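Local coordinates for putative cell adhesion protein (Parabacteroides distasonis, PDB 3LIU) that probably serves as a fimbrial (pilus) subunit in cell adhesion, as a member of the FimA/Mfa1 family, at residues A[71-76]-A[144-149]; A[150-155]-A[159-164]; A[279-284]-A[357-362]; A[304-309]-A[351-356]. All blocks are in the same frame, centred on the assembly; numbering follows the deposited sequence.

How the contacts relate
Three of the four contacts lie at the surface, whereas contact 4 is buried, and their chemistry follows. Contacts 1 and 2 are neighbours, their centres about 10 Å apart: contact 1 is one tyrosine–aspartate meeting, contact 2 a hairpin held by backbone hydrogen bonds, and E162 of contact 2 grips the loop that contact 1 uses. Contacts 3 and 4 lie at least about 14 Å away (nearest atoms), with centres about 12 Å from each other. Contact 3 is a salt bridge on a sheet surface; contact 4 replaces charge with ring stacking. The segment 357-362 ties them together, since Y360 reaches into the 351-356 loop.

Contact 1 of 4, residues A[71-76]-A[144-149]; sequences TKDVGP and IGYDDE
Strand 71-80 meets the loop that follows strand 141-144 through a single pair, D73 and Y146. The phenol oxygen does most of the touching: Y146 OH lies 3.3 Å from D73 OD1 and equally near the carboxylate carbon CG, with D73 CB at 3.5 Å from the same OH. The ring carbon next to it joins in, Y146 CZ being 3.6 Å from D73 OD1. Carboxylate and ring planes are only 20° apart, yet OD1 approaches the ring obliquely. In the sheet here, strand 16-24 pairs with strand 71-80 on one side and with strand 141-144 on the other, so the two side chains reach toward each other past a middle strand; D73 rests on A22 as it does so. That spacing explains why the nearest CA atoms, those of D73 and G145, remain 9.0 Å apart. Y146 bridges the gap with the length of its ring, CG lying beside the backbone N and trans to the carbonyl carbon (chi1 -76°), while V155 packs on the ring, I153 on the CB that carries it, and Y143 meets it with its own ring. The other carboxylate oxygen, D73 OD2, is hydrogen-bonded to N67 ND2.

Contact 2 of 4, residues A[150-155]-A[159-164]; sequences VGDITV and SGKEVY
E162 meets strand 151-155 at its base and leaves it at its tip. Its CB sits 3.8 Å from G151 O and 4.2 Å from I153 CD1. CG, carried trans to the main-chain nitrogen (chi1 173°), packs on E149 O, and a bend at chi2 (67°) turns the carboxylate away toward the preceding loop. There OE1 takes Y146 N at 2.8 Å, while OE2 takes the amides of G145 and G165 and, weakly, that of Y164, so several backbone N-H groups hold this buried carboxylate. The backbone of E162 binds G151 both ways: E162 N to G151 O at 2.9 Å and G151 N to E162 O at 3.1 Å. V150 CG1 presses on that same E162 O at 3.2 Å. I153 and G160 form the second reciprocal pair, G160 N reaching I153 O at 2.9 Å. Between these pairs, D152 faces K161 without hydrogen bonds. Such alternation of hydrogen-bonded and non-hydrogen-bonded pairs, here with 133° between the short strands' directions, is that of an antiparallel beta hairpin.

Contact 3 of 4, residues A[279-284]-A[357-362]; sequences NHEFYV and NYKYEI
E281 and K359 meet across strand 172-185, which has strand 282-284 antiparallel on one side and strand 358-366 parallel on the other. The beta-sheet thus keeps their backbones a full strand apart, with 8.6 Å between the two CA atoms, and long polar side chains close the distance. The ionic part is a salt bridge in which K359 NZ donates to E281 OE2 at 3.0 Å. The lysine chain is extended beyond CG and brings its ammonium group in from above the carboxylate, 36° out of that plane; K359 NZ is 3.3 Å from the second oxygen, E281 OE1. The second polar meeting, an amide with a carboxylate, is looser. N279 ND2 and E361 OE1 remain 4.3 Å apart, and a water modelled between them lies too near both for its bonds to be more than doubtful. Outside the two segments, the middle strand supplies S177, against which K359 packs and whose OG is hydrogen-bonded to E281 OE1, the oxygen not used in the salt bridge.

Contact 4 of 4, residues A[304-309]-A[351-356]; sequences ANHTLL and KFYVQR
H306 and Y353 lay their rings flat on one another, with centroids 3.8 Å apart and planes only 8° from parallel. The overlap is nearly full: Y353 CE1 lies over the middle of the imidazole, and H306 CE1 sits over the phenol ring, 3.5 Å from Y353 CZ. At one end of the pair a water lies 2.9 Å from H306 NE2 and 3.3 Å from Y353 OH and bridges the two. One residue further along, T307 CB packs on V354 CG2 at 4.0 Å. V354 CG2 gets there because it stands trans to the carbonyl carbon, the other methyl being trans to N (chi1 -179°). The segment 304-309 runs into strand 308-319, which pairs with strands 193-213 and 326-336, whereas 351-356 is the loop leading to strand 358-366 of a different sheet. T307 touches I205 of strand 193-213 and I178 of strand 172-185, one from each sheet, consistent with a place between the layers of a beta-sandwich, and its OG1 is hydrogen-bonded to S207 O. The loop has its own braces. Q355 NE2 passes over the centre of the F352 ring, 3.4 Å above its plane, to reach a lone pair of F352 O with an N-H...O angle of 168°. Y360 OH hydrogen-bonds to both Y353 O and Q355 N, and R356 anchors the far end through a salt bridge to D174.

Contact 1 of 4, residues A[71-76]-A[144-149]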
loop_
_atom_site.group_PDB
_atom_site.type_symbol
_atom_site.label_atom_id
_atom_site.label_comp_id
_atom_site.label_asym_id
_atom_site.label_seq_id
_atom_site.Cartn_x
_atom_site.Cartn_y
_atom_site.Cartn_z
ATOM N N THR A 71 -23.505 -3.846 2.494
ATOM C CA THR A 71 -22.594 -4.731 3.234
ATOM C C THR A 71 -22.413 -5.995 2.402
ATOM O O THR A 71 -23.193 -6.256 1.472
ATOM C CB THR A 71 -23.162 -5.139 4.603
ATOM O OG1 THR A 71 -24.382 -5.890 4.436
ATOM C CG2 THR A 71 -23.437 -3.931 5.431
ATOM N N LYS A 72 -21.380 -6.773 2.713
ATOM C CA LYS A 72 -21.242 -8.095 2.112
ATOM C C LYS A 72 -21.085 -9.109 3.211
ATOM O O LYS A 72 -20.561 -8.778 4.267
ATOM C CB LYS A 72 -20.042 -8.130 1.190
ATOM C CG LYS A 72 -20.134 -7.129 0.051
ATOM C CD LYS A 72 -19.176 -7.481 -1.035
ATOM C CE LYS A 72 -19.876 -7.620 -2.346
ATOM N NZ LYS A 72 -18.897 -8.054 -3.373
ATOM N N ASP A 73 -21.538 -10.337 2.952
ATOM C CA ASP A 73 -21.636 -11.386 3.975
ATOM C C ASP A 73 -20.811 -12.595 3.582
ATOM O O ASP A 73 -20.602 -12.856 2.385
ATOM C CB ASP A 73 -23.123 -11.831 4.114
ATOM C CG ASP A 73 -24.040 -10.667 4.521
ATOM O OD1 ASP A 73 -23.616 -9.863 5.387
ATOM O OD2 ASP A 73 -25.143 -10.507 3.950
ATOM N N VAL A 74 -20.367 -13.338 4.593
ATOM C CA VAL A 74 -19.853 -14.695 4.397
ATOM C C VAL A 74 -20.830 -15.620 5.099
ATOM O O VAL A 74 -21.094 -15.457 6.285
ATOM C CB VAL A 74 -18.409 -14.870 4.938
ATOM C CG1 VAL A 74 -18.329 -14.538 6.413
ATOM C CG2 VAL A 74 -17.905 -16.278 4.684
ATOM N N GLY A 75 -21.371 -16.588 4.356
ATOM C CA GLY A 75 -22.500 -17.422 4.781
ATOM C C GLY A 75 -22.141 -18.286 5.952
ATOM O O GLY A 75 -20.957 -18.421 6.267
ATOM N N PRO A 76 -23.154 -18.874 6.608
ATOM C CA PRO A 76 -22.882 -19.591 7.837
ATOM C C PRO A 76 -21.797 -20.611 7.654
ATOM O O PRO A 76 -21.763 -21.284 6.641
ATOM C CB PRO A 76 -24.215 -20.263 8.148
ATOM C CG PRO A 76 -25.193 -19.290 7.685
ATOM C CD PRO A 76 -24.604 -18.802 6.358
ATOM N N ILE A 144 -21.668 -11.877 13.316
ATOM C CA ILE A 144 -20.752 -10.775 13.525
ATOM C C ILE A 144 -20.978 -9.736 12.458
ATOM O O ILE A 144 -20.745 -9.967 11.250
ATOM C CB ILE A 144 -19.290 -11.237 13.529
ATOM C CG1 ILE A 144 -19.079 -12.242 14.665
ATOM C CG2 ILE A 144 -18.344 -10.016 13.628
ATOM C CD1 ILE A 144 -17.670 -12.872 14.708
ATOM N N GLY A 145 -21.443 -8.576 12.905
ATOM C CA GLY A 145 -21.628 -7.429 12.036
ATOM C C GLY A 145 -23.044 -7.185 11.552
ATOM O O GLY A 145 -23.247 -6.335 10.683
ATOM N N TYR A 146 -24.026 -7.890 12.125
ATOM C CA TYR A 146 -25.403 -7.823 11.630
ATOM C C TYR A 146 -26.300 -6.917 12.460
ATOM O O TYR A 146 -27.485 -6.769 12.156
ATOM C CB TYR A 146 -26.000 -9.227 11.593
ATOM C CG TYR A 146 -25.530 -10.073 10.466
ATOM C CD1 TYR A 146 -24.267 -10.667 10.486
ATOM C CD2 TYR A 146 -26.350 -10.304 9.369
ATOM C CE1 TYR A 146 -23.848 -11.475 9.436
ATOM C CE2 TYR A 146 -25.946 -11.115 8.326
ATOM C CZ TYR A 146 -24.688 -11.678 8.354
ATOM O OH TYR A 146 -24.309 -12.478 7.303
ATOM N N ASP A 147 -25.761 -6.321 13.516
ATOM C CA ASP A 147 -26.532 -5.371 14.320
ATOM C C ASP A 147 -25.577 -4.463 15.073
ATOM O O ASP A 147 -24.380 -4.760 15.176
ATOM C CB ASP A 147 -27.408 -6.121 15.297
ATOM C CG ASP A 147 -28.629 -5.337 15.710
ATOM O OD1 ASP A 147 -28.809 -4.195 15.239
ATOM O OD2 ASP A 147 -29.396 -5.884 16.515
ATOM N N ASP A 148 -26.105 -3.367 15.607
ATOM C CA ASP A 148 -25.279 -2.414 16.363
ATOM C C ASP A 148 -25.402 -2.624 17.881
ATOM O O ASP A 148 -25.132 -1.734 18.691
ATOM C CB ASP A 148 -25.592 -0.964 15.952
ATOM C CG ASP A 148 -27.028 -0.586 16.174
ATOM O OD1 ASP A 148 -27.759 -1.332 16.856
ATOM O OD2 ASP A 148 -27.428 0.487 15.669
ATOM N N GLU A 149 -25.765 -3.826 18.277
ATOM C CA GLU A 149 -25.839 -4.144 19.685
ATOM C C GLU A 149 -25.710 -5.667 19.800
ATOM O O GLU A 149 -26.087 -6.348 18.884
ATOM C CB GLU A 149 -27.188 -3.657 20.172
ATOM C CG GLU A 149 -27.313 -3.430 21.612
ATOM C CD GLU A 149 -28.604 -2.715 21.922
ATOM O OE1 GLU A 149 -29.681 -3.313 21.733
ATOM O OE2 GLU A 149 -28.535 -1.540 22.328
#

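Contact 2 of 4, residues A[150-155]-A[159-164]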
loop_
_atom_site.group_PDB
_atom_site.type_symbol
_atom_site.label_atom_id
_atom_site.label_comp_id
_atom_site.label_asym_id
_atom_site.label_seq_id
_atom_site.Cartn_x
_atom_site.Cartn_y
_atom_site.Cartn_z
ATOM N N VAL A 150 -25.157 -6.180 20.895
ATOM C CA VAL A 150 -25.082 -7.626 21.119
ATOM C C VAL A 150 -26.481 -8.123 21.538
ATOM O O VAL A 150 -27.196 -7.434 22.249
ATOM C CB VAL A 150 -23.998 -7.960 22.184
ATOM C CG1 VAL A 150 -24.041 -9.384 22.601
ATOM C CG2 VAL A 150 -22.631 -7.635 21.627
ATOM N N GLY A 151 -26.899 -9.281 21.054
ATOM C CA GLY A 151 -28.185 -9.811 21.453
ATOM C C GLY A 151 -28.865 -10.674 20.414
ATOM O O GLY A 151 -28.377 -10.850 19.291
ATOM N N ASP A 152 -30.016 -11.208 20.789
ATOM C CA ASP A 152 -30.687 -12.168 19.936
ATOM C C ASP A 152 -31.287 -11.443 18.750
ATOM O O ASP A 152 -31.926 -10.441 18.917
ATOM C CB ASP A 152 -31.714 -12.964 20.738
ATOM C CG ASP A 152 -31.063 -13.782 21.851
ATOM O OD1 ASP A 152 -29.828 -13.995 21.804
ATOM O OD2 ASP A 152 -31.769 -14.207 22.782
ATOM N N ILE A 153 -31.004 -11.911 17.548
ATOM C CA ILE A 153 -31.569 -11.322 16.353
ATOM C C ILE A 153 -32.023 -12.430 15.421
ATOM O O ILE A 153 -31.732 -13.615 15.665
ATOM C CB ILE A 153 -30.579 -10.389 15.633
ATOM C CG1 ILE A 153 -29.405 -11.169 15.015
ATOM C CG2 ILE A 153 -30.112 -9.305 16.596
ATOM C CD1 ILE A 153 -28.511 -10.310 14.096
ATOM N N THR A 154 -32.761 -12.050 14.383
ATOM C CA THR A 154 -33.134 -12.988 13.313
ATOM C C THR A 154 -32.783 -12.392 11.975
ATOM O O THR A 154 -33.049 -11.221 11.699
ATOM C CB THR A 154 -34.626 -13.396 13.375
ATOM O OG1 THR A 154 -34.830 -14.183 14.545
ATOM C CG2 THR A 154 -35.025 -14.231 12.158
ATOM N N VAL A 155 -32.119 -13.199 11.166
ATOM C CA VAL A 155 -31.667 -12.785 9.865
ATOM C C VAL A 155 -32.169 -13.856 8.890
ATOM O O VAL A 155 -31.854 -15.063 9.024
ATOM C CB VAL A 155 -30.137 -12.624 9.850
ATOM C CG1 VAL A 155 -29.666 -12.067 8.523
ATOM C CG2 VAL A 155 -29.701 -11.721 11.009
ATOM N N SER A 159 -32.790 -17.453 13.379
ATOM C CA SER A 159 -32.562 -16.706 14.589
ATOM C C SER A 159 -31.224 -17.152 15.178
ATOM O O SER A 159 -30.756 -18.262 14.934
ATOM C CB SER A 159 -33.714 -16.894 15.585
ATOM O OG SER A 159 -33.467 -18.029 16.387
ATOM N N GLY A 160 -30.596 -16.250 15.917
ATOM C CA GLY A 160 -29.303 -16.517 16.520
ATOM C C GLY A 160 -28.908 -15.365 17.415
ATOM O O GLY A 160 -29.745 -14.782 18.096
ATOM N N LYS A 161 -27.633 -15.029 17.433
ATOM C CA LYS A 161 -27.158 -14.007 18.361
ATOM C C LYS A 161 -26.027 -13.227 17.748
ATOM O O LYS A 161 -25.057 -13.826 17.256
ATOM C CB LYS A 161 -26.666 -14.651 19.640
ATOM C CG LYS A 161 -26.461 -13.651 20.783
ATOM C CD LYS A 161 -25.659 -14.275 21.916
ATOM C CE LYS A 161 -25.700 -13.423 23.151
ATOM N NZ LYS A 161 -24.435 -13.508 23.886
ATOM N N GLU A 162 -26.173 -11.909 17.744
ATOM C CA GLU A 162 -25.075 -11.017 17.383
ATOM C C GLU A 162 -24.098 -10.974 18.577
ATOM O O GLU A 162 -24.479 -10.686 19.722
ATOM C CB GLU A 162 -25.607 -9.626 17.051
ATOM C CG GLU A 162 -24.513 -8.569 16.823
ATOM C CD GLU A 162 -23.702 -8.835 15.590
ATOM O OE1 GLU A 162 -24.285 -9.283 14.571
ATOM O OE2 GLU A 162 -22.477 -8.573 15.626
ATOM N N VAL A 163 -22.844 -11.295 18.303
ATOM C CA VAL A 163 -21.853 -11.470 19.348
ATOM C C VAL A 163 -20.759 -10.408 19.315
ATOM O O VAL A 163 -19.941 -10.346 20.210
ATOM C CB VAL A 163 -21.233 -12.891 19.315
ATOM C CG1 VAL A 163 -22.310 -13.951 19.504
ATOM C CG2 VAL A 163 -20.420 -13.134 18.043
ATOM N N TYR A 164 -20.776 -9.546 18.310
ATOM C CA TYR A 164 -19.804 -8.458 18.169
ATOM C C TYR A 164 -20.499 -7.120 18.404
ATOM O O TYR A 164 -20.061 -6.338 19.249
ATOM C CB TYR A 164 -19.176 -8.499 16.777
ATOM C CG TYR A 164 -18.445 -7.253 16.308
ATOM C CD1 TYR A 164 -17.214 -6.885 16.859
ATOM C CD2 TYR A 164 -18.935 -6.502 15.262
ATOM C CE1 TYR A 164 -16.513 -5.745 16.413
ATOM C CE2 TYR A 164 -18.229 -5.368 14.783
ATOM C CZ TYR A 164 -17.022 -5.009 15.368
ATOM O OH TYR A 164 -16.335 -3.890 14.927
#

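Contact 3 of 4, residues A[279-284]-A[357-362]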
loop_
_atom_site.group_PDB
_atom_site.type_symbol
_atom_site.label_atom_id
_atom_site.label_comp_id
_atom_site.label_asym_id
_atom_site.label_seq_id
_atom_site.Cartn_x
_atom_site.Cartn_y
_atom_site.Cartn_z
ATOM N N ASN A 279 -1.757 11.706 -12.371
ATOM C CA ASN A 279 -2.818 11.094 -11.642
ATOM C C ASN A 279 -2.917 9.562 -11.741
ATOM O O ASN A 279 -3.834 8.995 -11.230
ATOM C CB ASN A 279 -4.142 11.784 -11.995
ATOM C CG ASN A 279 -4.091 13.280 -11.702
ATOM O OD1 ASN A 279 -4.445 14.101 -12.533
ATOM N ND2 ASN A 279 -3.619 13.629 -10.530
ATOM N N HIS A 280 -1.977 8.894 -12.389
ATOM C CA HIS A 280 -1.992 7.459 -12.409
ATOM C C HIS A 280 -1.577 6.958 -11.020
ATOM O O HIS A 280 -0.521 7.344 -10.478
ATOM C CB HIS A 280 -1.023 6.923 -13.452
ATOM C CG HIS A 280 -0.912 5.444 -13.435
ATOM N ND1 HIS A 280 -1.837 4.625 -14.051
ATOM C CD2 HIS A 280 -0.026 4.626 -12.819
ATOM C CE1 HIS A 280 -1.496 3.365 -13.847
ATOM N NE2 HIS A 280 -0.411 3.336 -13.095
ATOM N N GLU A 281 -2.387 6.095 -10.445
ATOM C CA GLU A 281 -2.109 5.623 -9.082
ATOM C C GLU A 281 -1.232 4.369 -9.102
ATOM O O GLU A 281 -1.484 3.469 -9.899
ATOM C CB GLU A 281 -3.397 5.331 -8.339
ATOM C CG GLU A 281 -4.146 6.583 -7.951
ATOM C CD GLU A 281 -5.495 6.301 -7.303
ATOM O OE1 GLU A 281 -5.605 5.438 -6.387
ATOM O OE2 GLU A 281 -6.450 6.969 -7.706
ATOM N N PHE A 282 -0.199 4.347 -8.241
ATOM C CA PHE A 282 0.660 3.196 -8.048
ATOM C C PHE A 282 0.364 2.644 -6.670
ATOM O O PHE A 282 0.298 3.409 -5.716
ATOM C CB PHE A 282 2.155 3.616 -8.067
ATOM C CG PHE A 282 2.627 4.162 -9.405
ATOM C CD1 PHE A 282 2.897 3.310 -10.470
ATOM C CD2 PHE A 282 2.761 5.523 -9.607
ATOM C CE1 PHE A 282 3.346 3.824 -11.724
ATOM C CE2 PHE A 282 3.193 6.026 -10.841
ATOM C CZ PHE A 282 3.494 5.165 -11.891
ATOM N N TYR A 283 0.282 1.319 -6.561
ATOM C CA TYR A 283 0.001 0.646 -5.330
ATOM C C TYR A 283 1.263 0.007 -4.768
ATOM O O TYR A 283 2.000 -0.696 -5.478
ATOM C CB TYR A 283 -1.068 -0.443 -5.524
ATOM C CG TYR A 283 -2.376 0.001 -6.104
ATOM C CD1 TYR A 283 -2.967 1.219 -5.712
ATOM C CD2 TYR A 283 -3.044 -0.781 -7.041
ATOM C CE1 TYR A 283 -4.164 1.653 -6.274
ATOM C CE2 TYR A 283 -4.258 -0.376 -7.568
ATOM C CZ TYR A 283 -4.817 0.830 -7.174
ATOM O OH TYR A 283 -6.010 1.253 -7.716
ATOM N N VAL A 284 1.475 0.225 -3.469
ATOM C CA VAL A 284 2.699 -0.211 -2.814
ATOM C C VAL A 284 2.300 -0.665 -1.421
ATOM O O VAL A 284 1.206 -0.307 -0.936
ATOM C CB VAL A 284 3.780 0.950 -2.720
ATOM C CG1 VAL A 284 4.233 1.408 -4.073
ATOM C CG2 VAL A 284 3.253 2.139 -1.928
ATOM N N ASN A 357 -3.472 2.381 3.269
ATOM C CA ASN A 357 -4.825 2.905 3.100
ATOM C C ASN A 357 -4.901 4.440 3.073
ATOM O O ASN A 357 -5.886 5.022 3.508
ATOM C CB ASN A 357 -5.755 2.339 4.174
ATOM C CG ASN A 357 -7.217 2.351 3.728
ATOM O OD1 ASN A 357 -7.537 1.988 2.603
ATOM N ND2 ASN A 357 -8.090 2.764 4.606
ATOM N N TYR A 358 -3.824 5.060 2.593
ATOM C CA TYR A 358 -3.760 6.483 2.304
ATOM C C TYR A 358 -3.439 6.682 0.857
ATOM O O TYR A 358 -2.778 5.865 0.241
ATOM C CB TYR A 358 -2.657 7.179 3.116
ATOM C CG TYR A 358 -2.931 7.282 4.599
ATOM C CD1 TYR A 358 -3.864 8.188 5.099
ATOM C CD2 TYR A 358 -2.277 6.458 5.495
ATOM C CE1 TYR A 358 -4.097 8.284 6.473
ATOM C CE2 TYR A 358 -2.533 6.516 6.849
ATOM C CZ TYR A 358 -3.423 7.449 7.336
ATOM O OH TYR A 358 -3.641 7.508 8.680
ATOM N N LYS A 359 -3.916 7.796 0.319
ATOM C CA LYS A 359 -3.594 8.223 -1.012
ATOM C C LYS A 359 -2.601 9.359 -0.854
ATOM O O LYS A 359 -2.823 10.281 -0.060
ATOM C CB LYS A 359 -4.810 8.750 -1.723
ATOM C CG LYS A 359 -5.806 7.718 -2.103
ATOM C CD LYS A 359 -6.590 8.215 -3.291
ATOM C CE LYS A 359 -7.490 7.161 -3.801
ATOM N NZ LYS A 359 -7.951 7.431 -5.189
ATOM N N TYR A 360 -1.504 9.257 -1.594
ATOM C CA TYR A 360 -0.446 10.240 -1.635
ATOM C C TYR A 360 -0.546 10.973 -2.970
ATOM O O TYR A 360 -0.524 10.339 -4.054
ATOM C CB TYR A 360 0.908 9.545 -1.504
ATOM C CG TYR A 360 1.148 8.980 -0.159
ATOM C CD1 TYR A 360 0.561 7.781 0.223
ATOM C CD2 TYR A 360 1.976 9.620 0.754
ATOM C CE1 TYR A 360 0.787 7.245 1.489
ATOM C CE2 TYR A 360 2.200 9.093 2.012
ATOM C CZ TYR A 360 1.592 7.934 2.391
ATOM O OH TYR A 360 1.819 7.432 3.658
ATOM N N GLU A 361 -0.742 12.287 -2.896
ATOM C CA GLU A 361 -0.843 13.144 -4.079
ATOM C C GLU A 361 0.346 14.072 -4.073
ATOM O O GLU A 361 0.464 14.938 -3.191
ATOM C CB GLU A 361 -2.135 13.953 -4.050
ATOM C CG GLU A 361 -3.386 13.114 -4.000
ATOM C CD GLU A 361 -3.652 12.373 -5.295
ATOM O OE1 GLU A 361 -3.069 12.753 -6.337
ATOM O OE2 GLU A 361 -4.446 11.412 -5.265
ATOM N N ILE A 362 1.269 13.852 -5.029
ATOM C CA ILE A 362 2.567 14.558 -5.097
ATOM C C ILE A 362 2.533 15.626 -6.207
ATOM O O ILE A 362 2.197 15.330 -7.351
ATOM C CB ILE A 362 3.723 13.542 -5.345
ATOM C CG1 ILE A 362 3.727 12.499 -4.204
ATOM C CG2 ILE A 362 5.074 14.264 -5.499
ATOM C CD1 ILE A 362 4.724 11.430 -4.310
HETATM O O HOH W 1 -3.785 12.136 -8.551
#

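Contact 4 of 4, residues A[304-309]-A[351-356]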
loop_
_atom_site.group_PDB
_atom_site.type_symbol
_atom_site.label_atom_id
_atom_site.label_comp_id
_atom_site.label_asym_id
_atom_site.label_seq_id
_atom_site.Cartn_x
_atom_site.Cartn_y
_atom_site.Cartn_z
ATOM N N ALA A 304 17.592 6.405 0.314
ATOM C CA ALA A 304 17.810 4.940 0.291
ATOM C C ALA A 304 17.482 4.294 1.646
ATOM O O ALA A 304 18.096 4.695 2.662
ATOM C CB ALA A 304 19.276 4.652 -0.039
ATOM N N ASN A 305 16.553 3.330 1.731
ATOM C CA ASN A 305 15.694 2.822 0.640
ATOM C C ASN A 305 14.240 3.092 1.004
ATOM O O ASN A 305 13.387 2.203 1.061
ATOM C CB ASN A 305 15.896 1.313 0.371
ATOM C CG ASN A 305 16.979 1.017 -0.700
ATOM O OD1 ASN A 305 17.591 1.943 -1.262
ATOM N ND2 ASN A 305 17.224 -0.312 -0.978
ATOM N N HIS A 306 13.965 4.360 1.260
ATOM C CA HIS A 306 12.594 4.823 1.320
ATOM C C HIS A 306 12.024 4.777 -0.063
ATOM O O HIS A 306 12.761 4.916 -1.044
ATOM C CB HIS A 306 12.578 6.240 1.842
ATOM C CG HIS A 306 12.877 6.316 3.297
ATOM N ND1 HIS A 306 12.047 5.757 4.243
ATOM C CD2 HIS A 306 13.912 6.864 3.971
ATOM C CE1 HIS A 306 12.557 5.971 5.442
ATOM N NE2 HIS A 306 13.694 6.625 5.303
ATOM N N THR A 307 10.719 4.585 -0.148
ATOM C CA THR A 307 10.039 4.547 -1.433
ATOM C C THR A 307 10.124 5.910 -2.108
ATOM O O THR A 307 9.866 6.940 -1.459
ATOM C CB THR A 307 8.582 4.146 -1.234
ATOM O OG1 THR A 307 8.556 2.859 -0.628
ATOM C CG2 THR A 307 7.804 4.104 -2.520
ATOM N N LEU A 308 10.538 5.892 -3.383
ATOM C CA LEU A 308 10.735 7.112 -4.176
ATOM C C LEU A 308 9.710 7.142 -5.275
ATOM O O LEU A 308 9.396 6.094 -5.869
ATOM C CB LEU A 308 12.148 7.147 -4.833
ATOM C CG LEU A 308 13.365 6.916 -3.935
ATOM C CD1 LEU A 308 14.681 6.926 -4.713
ATOM C CD2 LEU A 308 13.458 7.911 -2.768
ATOM N N LEU A 309 9.225 8.352 -5.558
ATOM C CA LEU A 309 8.624 8.677 -6.804
ATOM C C LEU A 309 9.629 9.458 -7.616
ATOM O O LEU A 309 10.159 10.498 -7.179
ATOM C CB LEU A 309 7.298 9.452 -6.636
ATOM C CG LEU A 309 6.630 9.774 -7.993
ATOM C CD1 LEU A 309 5.123 9.606 -7.972
ATOM C CD2 LEU A 309 7.019 11.154 -8.523
ATOM N N LYS A 351 8.518 12.600 8.426
ATOM C CA LYS A 351 8.827 11.177 8.527
ATOM C C LYS A 351 7.590 10.288 8.556
ATOM O O LYS A 351 7.615 9.248 9.152
ATOM C CB LYS A 351 9.757 10.916 9.721
ATOM C CG LYS A 351 11.120 11.617 9.574
ATOM C CD LYS A 351 11.988 11.503 10.811
ATOM C CE LYS A 351 13.164 12.492 10.791
ATOM N NZ LYS A 351 13.972 12.421 9.517
ATOM N N PHE A 352 6.520 10.699 7.884
ATOM C CA PHE A 352 5.313 9.885 7.748
ATOM C C PHE A 352 5.593 8.684 6.818
ATOM O O PHE A 352 5.104 7.566 7.045
ATOM C CB PHE A 352 4.195 10.755 7.150
ATOM C CG PHE A 352 2.835 10.205 7.337
ATOM C CD1 PHE A 352 2.154 10.396 8.546
ATOM C CD2 PHE A 352 2.214 9.515 6.308
ATOM C CE1 PHE A 352 0.882 9.866 8.723
ATOM C CE2 PHE A 352 0.954 8.999 6.455
ATOM C CZ PHE A 352 0.272 9.165 7.665
ATOM N N TYR A 353 6.315 8.950 5.730
ATOM C CA TYR A 353 6.618 7.933 4.730
ATOM C C TYR A 353 5.332 7.225 4.234
ATOM O O TYR A 353 4.296 7.878 4.070
ATOM C CB TYR A 353 7.747 6.991 5.249
ATOM C CG TYR A 353 9.037 7.754 5.495
ATOM C CD1 TYR A 353 9.670 8.408 4.449
ATOM C CD2 TYR A 353 9.612 7.837 6.758
ATOM C CE1 TYR A 353 10.835 9.120 4.647
ATOM C CE2 TYR A 353 10.787 8.555 6.963
ATOM C CZ TYR A 353 11.382 9.190 5.892
ATOM O OH TYR A 353 12.533 9.909 6.035
ATOM N N VAL A 354 5.393 5.927 3.988
ATOM C CA VAL A 354 4.335 5.225 3.280
ATOM C C VAL A 354 3.590 4.271 4.196
ATOM O O VAL A 354 4.128 3.256 4.624
ATOM C CB VAL A 354 4.888 4.462 2.035
ATOM C CG1 VAL A 354 3.772 3.748 1.278
ATOM C CG2 VAL A 354 5.668 5.424 1.121
ATOM N N GLN A 355 2.326 4.612 4.474
ATOM C CA GLN A 355 1.505 3.849 5.383
ATOM C C GLN A 355 0.237 3.445 4.650
ATOM O O GLN A 355 -0.179 4.109 3.700
ATOM C CB GLN A 355 1.175 4.645 6.628
ATOM C CG GLN A 355 2.384 5.103 7.391
ATOM C CD GLN A 355 1.989 5.903 8.647
ATOM O OE1 GLN A 355 0.977 5.627 9.249
ATOM N NE2 GLN A 355 2.782 6.891 9.016
ATOM N N ARG A 356 -0.366 2.369 5.135
ATOM C CA ARG A 356 -1.466 1.691 4.443
ATOM C C ARG A 356 -2.737 2.569 4.356
ATOM O O ARG A 356 -3.026 3.356 5.248
ATOM C CB ARG A 356 -1.795 0.398 5.182
ATOM C CG ARG A 356 -2.460 0.664 6.570
ATOM C CD ARG A 356 -2.503 -0.565 7.478
ATOM N NE ARG A 356 -3.500 -1.489 7.030
ATOM C CZ ARG A 356 -4.091 -2.425 7.791
ATOM N NH1 ARG A 356 -3.763 -2.612 9.056
ATOM N NH2 ARG A 356 -5.030 -3.202 7.244
HETATM O O HOH W 2 15.186 8.349 7.124
#